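Local coordinates for protein orotidine-5-phosphate decarboxylase/orotate phosphoribosyltransferase, putative (Ompdcase-oprtase, putative) (PDB 3QW3) that probably decarboxylates orotidine 5'-phosphate to UMP, as the OMP decarboxylase domain of a bifunctional UMP synthase that makes UMP from orotate, at residues L16-D21 against E39-Y44; I108-Y113 against D117-F122; V172-G177 against A189-L194; V182-V187 against L194-P199. All coordinates share one frame; numbering follows the deposited sequence. Where two conformers were deposited one is given.

Contact 1: residues L16-D21 against E39-Y44; sequences LCVGLD and EQTHEY
Val-18, pointing outward from strand 16-20, overlaps Thr-41 of helix 27-41 with both of its methyl branches. CG1 and CG2 of Val-18 both face the hydroxyl, each 4.0 Å from Thr-41 OG1, and CG2 also lies 4.1 Å from Thr-41 CB. The hydroxyl is turned toward the strand because OG1 sits between the backbone N and the carbonyl carbon (chi1 61°). Its polar needs are met elsewhere: it is hydrogen-bonded to Leu-37 O, one turn back in the helix, and to Tyr-48 OH of the next strand.

Two residues back along the strand, Leu-16 meets backbone instead of side chain. Its CB lies 3.6 Å from Tyr-44 O and its CD2 3.8 Å from the same oxygen. Within 39-44 a turn is fixed by Tyr-44 N, bonded to Thr-41 O at 2.9 Å, and the phenol ring leads away toward Lys-242 and Cys-245 of helix 237-253.

This is the interior of the beta-alpha-beta unit 16-20, 27-41, 47-50. No hydrogen bond joins the two segments: carbon meets oxygens whose bonds are made to other residues, Tyr-44 O to Ser-14 OG among them, which implies that the contact rests on van der Waals contact and burial.

Contact 2: residues I108-Y113 against D117-F122; sequences ITASPY and DSLQPF
The Phe-122 ring receives Ile-108 obliquely, with two branches of the isoleucine at neighbouring ring carbons. CD1 of Ile-108 is 3.8 Å from Phe-122 CE1, and its CG2 is 3.9 Å from Phe-122 CD1. The long arm of Ile-108 runs extended, CG1 anti to the backbone N at chi1 -161°, which carries CD1 out to the ring carbon CE1. Ala-96 of helix 89-102 and Val-130 of strand 129-135 also touch this ring.

Farther along the chain, Ala-110 and Ser-111 meet a single methyl of Leu-119: its CD2 lies 3.8 Å from Ala-110 CB and 3.5 Å from Ser-111 O. That carbonyl accepts from a water, 2.7 Å from Ser-111 O; in one of the two conformers of Ser-118 the water also donates to its OG, so the bridge from loop to helix is only partly certain. Ser-111 OG accepts from Tyr-113 N in an ST turn, and is hydrogen-bonded as well to Ser-111 OG of the second subunit. Tyr-113 OH reaches Cys-134 O of that same neighbouring subunit, so the loop leaving the strand belongs to the dimer interface.

Apolar side chains on the outer face of a strand, met by the helix that follows it, are characteristic of a TIM barrel, here in the beta-alpha-beta unit 107-110, 116-123, 129-135.

Contact 3: residues V172-G177 against A189-L194; sequences VGLVVG and ARAPTL
Strand 172-176 runs extended past the turn that ends helix 181-190, where Ala-191 is the first residue to leave helical backbone angles and the chain bends back through Pro-192 and Thr-193 to Leu-194, at the approach to the next strand. Leu-194 carries most of the contact, and its two methyls have different partners. CD1 packs on Leu-174, 4.0 Å from both Leu-174 CG and Leu-174 CD1, the two leucines crossing at a slant. CD2 turns to the backbone and lies 3.4 Å from Val-172 O. Chi1 of -56° places CG anti to the carbonyl carbon, and chi2 of -171° then turns the two methyls to their separate partners.

Leu-174 has the same first torsion, chi1 -67°, and sends CD1 out from the strand to touch two residues of the turn: besides Leu-194, it meets the methyl of Ala-191, 4.1 Å from Leu-174 CD1 to Ala-191 CB. Ala-162 of helix 154-163 touches both leucines.

Polar groups of the turn find partners beyond it: Arg-188 NH1, from the helix just before, is hydrogen-bonded to the carbonyl oxygens of Ala-191 and Leu-194, and Thr-193 OG1 is bonded to Glu-163, while Leu-194 and Ala-191 bury apolar surface against Leu-174.

A returning turn whose buried leucine packs against the preceding strand closes the crossover 172-176, 181-190, 196-198, one of the repeated beta-alpha-beta crossovers from which a TIM barrel is built.

Contact 4: residues V182-V187 against L194-P199; sequences VALARV and LWFLVP
The aromatic contacts come first: Phe-196, from strand 196-198, reaches toward helix 181-190 and meets two aliphatic side chains at different parts of its ring. Leu-184 comes to the edge, near the ring plane, with CD2 3.5 Å from Phe-196 CD2 and 3.7 Å from Phe-196 CE2. Val-187, one turn on, brings CG1 obliquely to the far end of the ring, 3.5 Å from Phe-196 CZ, with Phe-196 CE2 at 4.0 Å. Each aliphatic side chain runs antiparallel to the phenylalanine and slides past it. Leu-184 adopts an unusual first torsion, chi1 -130°, away from the staggered positions; although its CB leaves the helix obliquely to the strand, the methyl still arrives at the ring edge. In Val-187 it is the branch anti to the backbone N (chi1 178°) that makes the touch.

A charged partner adds to the ring's surroundings, since Arg-188 forms a cation-pi interaction with Phe-196.

No hydrogen bond joins 182-187 to 194-199; helical bonds such as Val-187 N to Ala-183 O, 3.0 Å, hold the turn that presents both aliphatic residues.

The contact lies on the outer side of the barrel wall. Val-176 of strand 172-176 touches Leu-184, Val-187 and Phe-196 alike, so the helix packs over two adjacent strands, while Tyr-155 of helix 154-163 reaches Val-187 and Phe-196 pairs through its backbone with Leu-224 of strand 223-227 and with Gly-222 just before it.

How the contacts relate
All four contacts join helices, or the turns leaving them, to strands of one parallel eight-stranded sheet, the barrel of the decarboxylase domain, and follow the chain in series from contact 1 to contact 2 and then to the pair 3 and 4. Contacts 3 and 4 interlock: their segments alternate, they share Leu-194 and helix 181-190, their centres are about 5 Å apart, and their strands are neighbours. Contacts 1 and 2 lie on opposite sides of the chain's centre, about 26 Å between centres. Inside the barrel, Thr-109 of contact 2 packs on Val-175 of contact 3 and Leu-197 of contact 4, and Cys-17 meets Leu-197, so separate helix-strand units meet in one barrel interior.

Contact 1: residues L16-D21 against E39-Y44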
loop_
_atom_site.group_PDB
_atom_site.type_symbol
_atom_site.label_atom_id
_atom_site.label_comp_id
_atom_site.label_asym_id
_atom_site.label_seq_id
_atom_site.Cartn_x
_atom_site.Cartn_y
_atom_site.Cartn_z
ATOM N N LEU A 16 12.957 1.498 21.539
ATOM C CA LEU A 16 13.171 2.527 20.521
ATOM C C LEU A 16 13.343 1.932 19.125
ATOM O O LEU A 16 14.218 1.104 18.900
ATOM C CB LEU A 16 14.384 3.390 20.885
ATOM C CG LEU A 16 14.749 4.520 19.924
ATOM C CD1 LEU A 16 13.639 5.562 19.866
ATOM C CD2 LEU A 16 16.071 5.152 20.346
ATOM N N CYS A 17 12.493 2.367 18.197
ATOM C CA CYS A 17 12.632 2.014 16.784
ATOM C C CYS A 17 13.211 3.210 16.054
ATOM O O CYS A 17 12.675 4.314 16.153
ATOM C CB CYS A 17 11.276 1.650 16.194
ATOM S SG CYS A 17 11.322 1.196 14.446
ATOM N N VAL A 18 14.314 3.000 15.348
ATOM C CA VAL A 18 14.991 4.096 14.655
ATOM C C VAL A 18 14.587 4.108 13.180
ATOM O O VAL A 18 14.873 3.169 12.435
ATOM C CB VAL A 18 16.530 4.007 14.794
ATOM C CG1 VAL A 18 17.211 5.180 14.094
ATOM C CG2 VAL A 18 16.947 3.938 16.273
ATOM N N GLY A 19 13.915 5.177 12.768
ATOM C CA GLY A 19 13.530 5.328 11.367
ATOM C C GLY A 19 14.737 5.564 10.481
ATOM O O GLY A 19 15.666 6.285 10.860
ATOM N N LEU A 20 14.745 4.942 9.307
ATOM C CA LEU A 20 15.789 5.209 8.333
ATOM C C LEU A 20 15.132 5.861 7.129
ATOM O O LEU A 20 14.591 5.181 6.251
ATOM C CB LEU A 20 16.564 3.942 7.970
ATOM C CG LEU A 20 17.296 3.299 9.160
ATOM C CD1 LEU A 20 17.891 1.961 8.760
ATOM C CD2 LEU A 20 18.364 4.231 9.735
ATOM N N ASP A 21 15.161 7.190 7.143
ATOM C CA ASP A 21 14.450 8.032 6.190
ATOM C C ASP A 21 15.454 9.012 5.576
ATOM O O ASP A 21 15.441 10.201 5.900
ATOM C CB ASP A 21 13.334 8.797 6.914
ATOM C CG ASP A 21 12.404 7.882 7.689
ATOM O OD1 ASP A 21 11.480 7.318 7.079
ATOM O OD2 ASP A 21 12.589 7.731 8.919
ATOM N N GLU A 39 25.339 3.306 13.039
ATOM C CA GLU A 39 26.536 3.320 13.892
ATOM C C GLU A 39 26.316 4.137 15.167
ATOM O O GLU A 39 26.754 3.737 16.250
ATOM C CB GLU A 39 27.747 3.852 13.108
ATOM N N GLN A 40 25.622 5.265 15.040
ATOM C CA GLN A 40 25.363 6.155 16.177
ATOM C C GLN A 40 24.315 5.634 17.168
ATOM O O GLN A 40 24.349 5.987 18.351
ATOM C CB GLN A 40 24.946 7.542 15.682
ATOM C CG GLN A 40 26.046 8.314 14.978
ATOM C CD GLN A 40 25.521 9.508 14.208
ATOM O OE1 GLN A 40 24.403 9.491 13.698
ATOM N NE2 GLN A 40 26.335 10.552 14.112
ATOM N N THR A 41 23.399 4.786 16.694
ATOM C CA THR A 41 22.194 4.466 17.458
ATOM C C THR A 41 21.988 2.998 17.850
ATOM O O THR A 41 21.136 2.712 18.689
ATOM C CB THR A 41 20.913 4.929 16.709
ATOM O OG1 THR A 41 20.824 4.245 15.450
ATOM C CG2 THR A 41 20.924 6.444 16.487
ATOM N N HIS A 42 22.744 2.077 17.256
ATOM C CA HIS A 42 22.434 0.644 17.405
ATOM C C HIS A 42 22.464 0.119 18.848
ATOM O O HIS A 42 21.703 -0.784 19.186
ATOM C CB HIS A 42 23.299 -0.227 16.488
ATOM C CG HIS A 42 24.739 -0.285 16.887
ATOM N ND1 HIS A 42 25.250 -1.290 17.679
ATOM C CD2 HIS A 42 25.777 0.539 16.608
ATOM C CE1 HIS A 42 26.539 -1.085 17.871
ATOM N NE2 HIS A 42 26.885 0.019 17.232
ATOM N N GLU A 43 23.319 0.692 19.696
ATOM C CA GLU A 43 23.378 0.269 21.098
ATOM C C GLU A 43 22.044 0.474 21.817
ATOM O O GLU A 43 21.741 -0.222 22.789
ATOM C CB GLU A 43 24.505 0.995 21.846
ATOM N N TYR A 44 21.230 1.400 21.303
ATOM C CA TYR A 44 19.970 1.767 21.942
ATOM C C TYR A 44 18.730 1.477 21.096
ATOM O O TYR A 44 17.628 1.887 21.457
ATOM C CB TYR A 44 20.014 3.238 22.374
ATOM C CG TYR A 44 21.145 3.484 23.338
ATOM C CD1 TYR A 44 21.020 3.132 24.680
ATOM C CD2 TYR A 44 22.357 4.022 22.900
ATOM C CE1 TYR A 44 22.066 3.328 25.572
ATOM C CE2 TYR A 44 23.410 4.225 23.788
ATOM C CZ TYR A 44 23.252 3.874 25.119
ATOM O OH TYR A 44 24.285 4.067 26.010
#

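Contact 2: residues I108-Y113 against D117-F122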
loop_
_atom_site.group_PDB
_atom_site.type_symbol
_atom_site.label_atom_id
_atom_site.label_comp_id
_atom_site.label_asym_id
_atom_site.label_seq_id
_atom_site.Cartn_x
_atom_site.Cartn_y
_atom_site.Cartn_z
ATOM N N ILE A 108 6.999 -6.202 8.022
ATOM C CA ILE A 108 6.484 -5.240 7.043
ATOM C C ILE A 108 5.252 -4.537 7.615
ATOM O O ILE A 108 4.575 -5.074 8.488
ATOM C CB ILE A 108 6.132 -5.955 5.700
ATOM C CG1 ILE A 108 6.047 -4.961 4.527
ATOM C CG2 ILE A 108 4.868 -6.809 5.838
ATOM C CD1 ILE A 108 5.855 -5.648 3.158
ATOM N N THR A 109 4.964 -3.337 7.125
ATOM C CA THR A 109 3.695 -2.685 7.441
ATOM C C THR A 109 2.699 -2.933 6.308
ATOM O O THR A 109 3.095 -3.100 5.159
ATOM C CB THR A 109 3.859 -1.172 7.666
ATOM O OG1 THR A 109 4.567 -0.599 6.561
ATOM C CG2 THR A 109 4.634 -0.911 8.960
ATOM N N ALA A 110 1.416 -2.965 6.644
ATOM C CA ALA A 110 0.382 -3.329 5.670
ATOM C C ALA A 110 -0.937 -2.628 5.946
ATOM O O ALA A 110 -1.267 -2.358 7.104
ATOM C CB ALA A 110 0.176 -4.841 5.660
ATOM N N SER A 111 -1.679 -2.343 4.876
ATOM C CA SER A 111 -3.016 -1.757 4.973
ATOM C C SER A 111 -4.050 -2.860 5.224
ATOM O O SER A 111 -3.943 -3.943 4.649
ATOM C CB SER A 111 -3.357 -1.006 3.673
ATOM O OG SER A 111 -4.751 -0.732 3.594
ATOM N N PRO A 112 -5.063 -2.583 6.064
ATOM C CA PRO A 112 -6.120 -3.552 6.336
ATOM C C PRO A 112 -7.279 -3.511 5.347
ATOM O O PRO A 112 -8.170 -4.357 5.437
ATOM C CB PRO A 112 -6.637 -3.108 7.705
ATOM C CG PRO A 112 -6.475 -1.627 7.673
ATOM C CD PRO A 112 -5.180 -1.397 6.932
ATOM N N TYR A 113 -7.274 -2.550 4.420
ATOM C CA TYR A 113 -8.493 -2.250 3.644
ATOM C C TYR A 113 -9.078 -3.421 2.841
ATOM O O TYR A 113 -10.305 -3.540 2.728
ATOM C CB TYR A 113 -8.352 -0.998 2.762
ATOM C CG TYR A 113 -9.701 -0.536 2.228
ATOM C CD1 TYR A 113 -10.083 -0.800 0.912
ATOM C CD2 TYR A 113 -10.609 0.119 3.061
ATOM C CE1 TYR A 113 -11.334 -0.395 0.433
ATOM C CE2 TYR A 113 -11.856 0.528 2.592
ATOM C CZ TYR A 113 -12.208 0.266 1.282
ATOM O OH TYR A 113 -13.451 0.661 0.838
ATOM N N ASP A 117 -7.713 -11.984 3.461
ATOM C CA ASP A 117 -6.948 -12.663 2.400
ATOM C C ASP A 117 -5.908 -11.774 1.714
ATOM O O ASP A 117 -5.036 -12.270 0.994
ATOM C CB ASP A 117 -7.864 -13.371 1.387
ATOM C CG ASP A 117 -8.957 -12.472 0.844
ATOM O OD1 ASP A 117 -9.755 -12.954 0.008
ATOM O OD2 ASP A 117 -9.029 -11.294 1.248
ATOM N N SER A 118 -5.995 -10.465 1.945
ATOM C CA SER A 118 -4.961 -9.543 1.490
ATOM C C SER A 118 -3.803 -9.475 2.487
ATOM O O SER A 118 -2.715 -8.994 2.155
ATOM C CB SER A 118 -5.540 -8.149 1.246
ATOM O OG SER A 118 -5.819 -7.479 2.460
ATOM N N LEU A 119 -4.046 -9.961 3.704
ATOM C CA LEU A 119 -3.029 -9.967 4.759
ATOM C C LEU A 119 -2.374 -11.334 4.945
ATOM O O LEU A 119 -1.196 -11.418 5.289
ATOM C CB LEU A 119 -3.641 -9.475 6.077
ATOM C CG LEU A 119 -4.101 -8.012 6.093
ATOM C CD1 LEU A 119 -4.901 -7.715 7.358
ATOM C CD2 LEU A 119 -2.912 -7.060 5.957
ATOM N N GLN A 120 -3.140 -12.392 4.689
ATOM C CA GLN A 120 -2.648 -13.770 4.798
ATOM C C GLN A 120 -1.301 -14.040 4.095
ATOM O O GLN A 120 -0.441 -14.703 4.675
ATOM C CB GLN A 120 -3.733 -14.768 4.360
ATOM C CG GLN A 120 -3.408 -16.244 4.632
ATOM C CD GLN A 120 -2.666 -16.927 3.486
ATOM O OE1 GLN A 120 -2.507 -16.367 2.393
ATOM N NE2 GLN A 120 -2.209 -18.155 3.734
ATOM N N PRO A 121 -1.102 -13.528 2.856
ATOM C CA PRO A 121 0.185 -13.759 2.186
ATOM C C PRO A 121 1.397 -13.210 2.945
ATOM O O PRO A 121 2.507 -13.700 2.762
ATOM C CB PRO A 121 0.013 -13.032 0.849
ATOM C CG PRO A 121 -1.451 -13.075 0.609
ATOM C CD PRO A 121 -2.049 -12.843 1.955
ATOM N N PHE A 122 1.189 -12.196 3.778
ATOM C CA PHE A 122 2.258 -11.714 4.643
ATOM C C PHE A 122 2.311 -12.534 5.932
ATOM O O PHE A 122 3.386 -12.957 6.362
ATOM C CB PHE A 122 2.085 -10.225 4.938
ATOM C CG PHE A 122 2.117 -9.363 3.710
ATOM C CD1 PHE A 122 3.324 -9.086 3.067
ATOM C CD2 PHE A 122 0.942 -8.834 3.189
ATOM C CE1 PHE A 122 3.357 -8.288 1.925
ATOM C CE2 PHE A 122 0.966 -8.036 2.041
ATOM C CZ PHE A 122 2.175 -7.762 1.414
HETATM O O HOH W 1 -5.293 -4.690 2.388
#

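Contact 3: residues V172-G177 against A189-L194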
loop_
_atom_site.group_PDB
_atom_site.type_symbol
_atom_site.label_atom_id
_atom_site.label_comp_id
_atom_site.label_asym_id
_atom_site.label_seq_id
_atom_site.Cartn_x
_atom_site.Cartn_y
_atom_site.Cartn_z
ATOM N N VAL A 172 1.032 -10.870 14.178
ATOM C CA VAL A 172 0.339 -9.635 13.816
ATOM C C VAL A 172 0.583 -8.549 14.860
ATOM O O VAL A 172 0.516 -8.800 16.070
ATOM C CB VAL A 172 -1.181 -9.872 13.633
ATOM C CG1 VAL A 172 -1.897 -8.593 13.174
ATOM C CG2 VAL A 172 -1.404 -10.991 12.634
ATOM N N GLY A 173 0.876 -7.350 14.368
ATOM C CA GLY A 173 0.989 -6.155 15.191
ATOM C C GLY A 173 0.117 -5.072 14.583
ATOM O O GLY A 173 -0.493 -5.276 13.530
ATOM N N LEU A 174 0.051 -3.925 15.245
ATOM C CA LEU A 174 -0.754 -2.807 14.775
ATOM C C LEU A 174 0.058 -1.528 14.720
ATOM O O LEU A 174 0.919 -1.308 15.570
ATOM C CB LEU A 174 -1.949 -2.586 15.701
ATOM C CG LEU A 174 -3.009 -3.686 15.730
ATOM C CD1 LEU A 174 -3.973 -3.435 16.872
ATOM C CD2 LEU A 174 -3.754 -3.726 14.413
ATOM N N VAL A 175 -0.225 -0.683 13.728
ATOM C CA VAL A 175 0.349 0.665 13.682
ATOM C C VAL A 175 -0.642 1.617 14.349
ATOM O O VAL A 175 -1.782 1.743 13.900
ATOM C CB VAL A 175 0.662 1.138 12.233
ATOM C CG1 VAL A 175 1.305 2.540 12.256
ATOM C CG2 VAL A 175 1.583 0.138 11.540
ATOM N N VAL A 176 -0.205 2.264 15.430
ATOM C CA VAL A 176 -1.069 3.126 16.240
ATOM C C VAL A 176 -0.283 4.377 16.621
ATOM O O VAL A 176 0.740 4.282 17.308
ATOM C CB VAL A 176 -1.569 2.416 17.541
ATOM C CG1 VAL A 176 -2.696 3.220 18.198
ATOM C CG2 VAL A 176 -2.046 0.993 17.260
ATOM N N GLY A 177 -0.773 5.535 16.186
ATOM C CA GLY A 177 -0.103 6.818 16.418
ATOM C C GLY A 177 -0.019 7.221 17.881
ATOM O O GLY A 177 -0.829 6.789 18.698
ATOM N N ALA A 189 -7.272 -1.822 24.660
ATOM C CA ALA A 189 -8.424 -2.511 25.244
ATOM C C ALA A 189 -8.976 -3.593 24.312
ATOM O O ALA A 189 -9.400 -4.654 24.775
ATOM C CB ALA A 189 -9.511 -1.522 25.612
ATOM N N ARG A 190 -8.964 -3.319 23.006
ATOM C CA ARG A 190 -9.441 -4.277 21.995
ATOM C C ARG A 190 -8.394 -5.332 21.665
ATOM O O ARG A 190 -8.733 -6.456 21.283
ATOM C CB ARG A 190 -9.854 -3.556 20.705
ATOM C CG ARG A 190 -10.968 -2.536 20.870
ATOM C CD ARG A 190 -12.279 -3.186 21.305
ATOM N NE ARG A 190 -13.321 -2.187 21.537
ATOM C CZ ARG A 190 -14.623 -2.456 21.639
ATOM N NH1 ARG A 190 -15.067 -3.701 21.521
ATOM N NH2 ARG A 190 -15.488 -1.470 21.853
ATOM N N ALA A 191 -7.125 -4.958 21.809
ATOM C CA ALA A 191 -6.007 -5.826 21.469
ATOM C C ALA A 191 -4.986 -5.832 22.603
ATOM O O ALA A 191 -3.987 -5.120 22.542
ATOM C CB ALA A 191 -5.356 -5.377 20.152
ATOM N N PRO A 192 -5.233 -6.648 23.642
ATOM C CA PRO A 192 -4.385 -6.645 24.840
ATOM C C PRO A 192 -2.967 -7.206 24.671
ATOM O O PRO A 192 -2.090 -6.891 25.485
ATOM C CB PRO A 192 -5.187 -7.505 25.835
ATOM C CG PRO A 192 -6.587 -7.505 25.313
ATOM C CD PRO A 192 -6.414 -7.513 23.824
ATOM N N THR A 193 -2.727 -8.027 23.651
ATOM C CA THR A 193 -1.426 -8.702 23.529
ATOM C C THR A 193 -0.542 -8.243 22.364
ATOM O O THR A 193 0.661 -8.515 22.355
ATOM C CB THR A 193 -1.555 -10.250 23.467
ATOM O OG1 THR A 193 -2.123 -10.644 22.210
ATOM C CG2 THR A 193 -2.401 -10.785 24.612
ATOM N N LEU A 194 -1.123 -7.565 21.376
ATOM C CA LEU A 194 -0.365 -7.250 20.166
ATOM C C LEU A 194 0.680 -6.166 20.384
ATOM O O LEU A 194 0.469 -5.252 21.164
ATOM C CB LEU A 194 -1.295 -6.829 19.026
ATOM C CG LEU A 194 -2.401 -7.811 18.637
ATOM C CD1 LEU A 194 -3.060 -7.324 17.364
ATOM C CD2 LEU A 194 -1.872 -9.233 18.461
#

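Contact 4: residues V182-V187 against L194-P199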
loop_
_atom_site.group_PDB
_atom_site.type_symbol
_atom_site.label_atom_id
_atom_site.label_comp_id
_atom_site.label_asym_id
_atom_site.label_seq_id
_atom_site.Cartn_x
_atom_site.Cartn_y
_atom_site.Cartn_z
ATOM N N VAL A 182 -5.935 8.641 24.017
ATOM C CA VAL A 182 -7.275 8.095 24.252
ATOM C C VAL A 182 -7.580 6.994 23.229
ATOM O O VAL A 182 -8.092 5.933 23.588
ATOM C CB VAL A 182 -8.376 9.198 24.257
ATOM C CG1 VAL A 182 -9.770 8.579 24.358
ATOM C CG2 VAL A 182 -8.156 10.170 25.419
ATOM N N ALA A 183 -7.235 7.244 21.966
ATOM C CA ALA A 183 -7.393 6.240 20.911
ATOM C C ALA A 183 -6.442 5.066 21.131
ATOM O O ALA A 183 -6.822 3.909 20.973
ATOM C CB ALA A 183 -7.176 6.861 19.535
ATOM N N LEU A 184 -5.208 5.374 21.520
ATOM C CA LEU A 184 -4.214 4.349 21.806
ATOM C C LEU A 184 -4.716 3.398 22.905
ATOM O O LEU A 184 -4.557 2.185 22.799
ATOM C CB LEU A 184 -2.893 5.006 22.220
ATOM C CG LEU A 184 -1.568 4.598 21.570
ATOM C CD1 LEU A 184 -0.421 5.368 22.220
ATOM C CD2 LEU A 184 -1.324 3.115 21.668
ATOM N N ALA A 185 -5.336 3.954 23.948
ATOM C CA ALA A 185 -5.898 3.144 25.031
ATOM C C ALA A 185 -7.077 2.288 24.564
ATOM O O ALA A 185 -7.236 1.152 25.015
ATOM C CB ALA A 185 -6.310 4.023 26.206
ATOM N N ARG A 186 -7.896 2.831 23.664
ATOM C CA ARG A 186 -9.004 2.066 23.082
ATOM C C ARG A 186 -8.472 0.851 22.330
ATOM O O ARG A 186 -9.010 -0.250 22.450
ATOM C CB ARG A 186 -9.859 2.932 22.151
ATOM C CG ARG A 186 -10.741 3.939 22.868
ATOM C CD ARG A 186 -11.875 4.404 21.972
ATOM N NE ARG A 186 -12.677 5.436 22.623
ATOM C CZ ARG A 186 -12.471 6.745 22.504
ATOM N NH1 ARG A 186 -11.487 7.215 21.744
ATOM N NH2 ARG A 186 -13.262 7.594 23.147
ATOM N N VAL A 187 -7.400 1.052 21.567
ATOM C CA VAL A 187 -6.801 -0.038 20.805
ATOM C C VAL A 187 -6.228 -1.112 21.740
ATOM O O VAL A 187 -6.440 -2.308 21.526
ATOM C CB VAL A 187 -5.748 0.488 19.799
ATOM C CG1 VAL A 187 -5.101 -0.658 19.049
ATOM C CG2 VAL A 187 -6.406 1.456 18.826
ATOM N N LEU A 194 -1.123 -7.565 21.376
ATOM C CA LEU A 194 -0.365 -7.250 20.166
ATOM C C LEU A 194 0.680 -6.166 20.384
ATOM O O LEU A 194 0.469 -5.252 21.164
ATOM C CB LEU A 194 -1.295 -6.829 19.026
ATOM C CG LEU A 194 -2.401 -7.811 18.637
ATOM C CD1 LEU A 194 -3.060 -7.324 17.364
ATOM C CD2 LEU A 194 -1.872 -9.233 18.461
ATOM N N TRP A 195 1.799 -6.278 19.676
ATOM C CA TRP A 195 2.771 -5.190 19.627
ATOM C C TRP A 195 2.204 -4.052 18.799
ATOM O O TRP A 195 1.569 -4.290 17.762
ATOM C CB TRP A 195 4.078 -5.663 19.002
ATOM C CG TRP A 195 4.994 -6.303 19.984
ATOM C CD1 TRP A 195 4.982 -7.605 20.400
ATOM C CD2 TRP A 195 6.061 -5.662 20.686
ATOM N NE1 TRP A 195 5.991 -7.818 21.316
ATOM C CE2 TRP A 195 6.666 -6.639 21.510
ATOM C CE3 TRP A 195 6.571 -4.355 20.697
ATOM C CZ2 TRP A 195 7.752 -6.347 22.341
ATOM C CZ3 TRP A 195 7.655 -4.065 21.528
ATOM C CH2 TRP A 195 8.229 -5.062 22.338
ATOM N N PHE A 196 2.421 -2.827 19.266
ATOM C CA PHE A 196 2.065 -1.640 18.487
ATOM C C PHE A 196 3.344 -1.001 17.965
ATOM O O PHE A 196 4.326 -0.855 18.709
ATOM C CB PHE A 196 1.321 -0.584 19.322
ATOM C CG PHE A 196 0.008 -1.029 19.921
ATOM C CD1 PHE A 196 -0.596 -2.244 19.591
ATOM C CD2 PHE A 196 -0.656 -0.176 20.802
ATOM C CE1 PHE A 196 -1.818 -2.610 20.177
ATOM C CE2 PHE A 196 -1.878 -0.532 21.378
ATOM C CZ PHE A 196 -2.452 -1.751 21.063
ATOM N N LEU A 197 3.336 -0.624 16.693
ATOM C CA LEU A 197 4.377 0.237 16.148
ATOM C C LEU A 197 3.810 1.639 16.252
ATOM O O LEU A 197 2.748 1.925 15.699
ATOM C CB LEU A 197 4.692 -0.134 14.696
ATOM C CG LEU A 197 5.671 0.756 13.923
ATOM C CD1 LEU A 197 7.066 0.789 14.546
ATOM C CD2 LEU A 197 5.752 0.295 12.463
ATOM N N VAL A 198 4.524 2.504 16.972
ATOM C CA VAL A 198 3.984 3.787 17.412
ATOM C C VAL A 198 4.817 4.938 16.851
ATOM O O VAL A 198 5.855 5.293 17.422
ATOM C CB VAL A 198 3.903 3.847 18.968
ATOM C CG1 VAL A 198 3.284 5.153 19.444
ATOM C CG2 VAL A 198 3.093 2.677 19.487
ATOM N N PRO A 199 4.383 5.507 15.711
ATOM C CA PRO A 199 5.110 6.642 15.143
ATOM C C PRO A 199 4.622 8.004 15.648
ATOM O O PRO A 199 3.489 8.118 16.141
ATOM C CB PRO A 199 4.859 6.500 13.639
ATOM C CG PRO A 199 3.566 5.729 13.518
ATOM C CD PRO A 199 3.276 5.062 14.841
#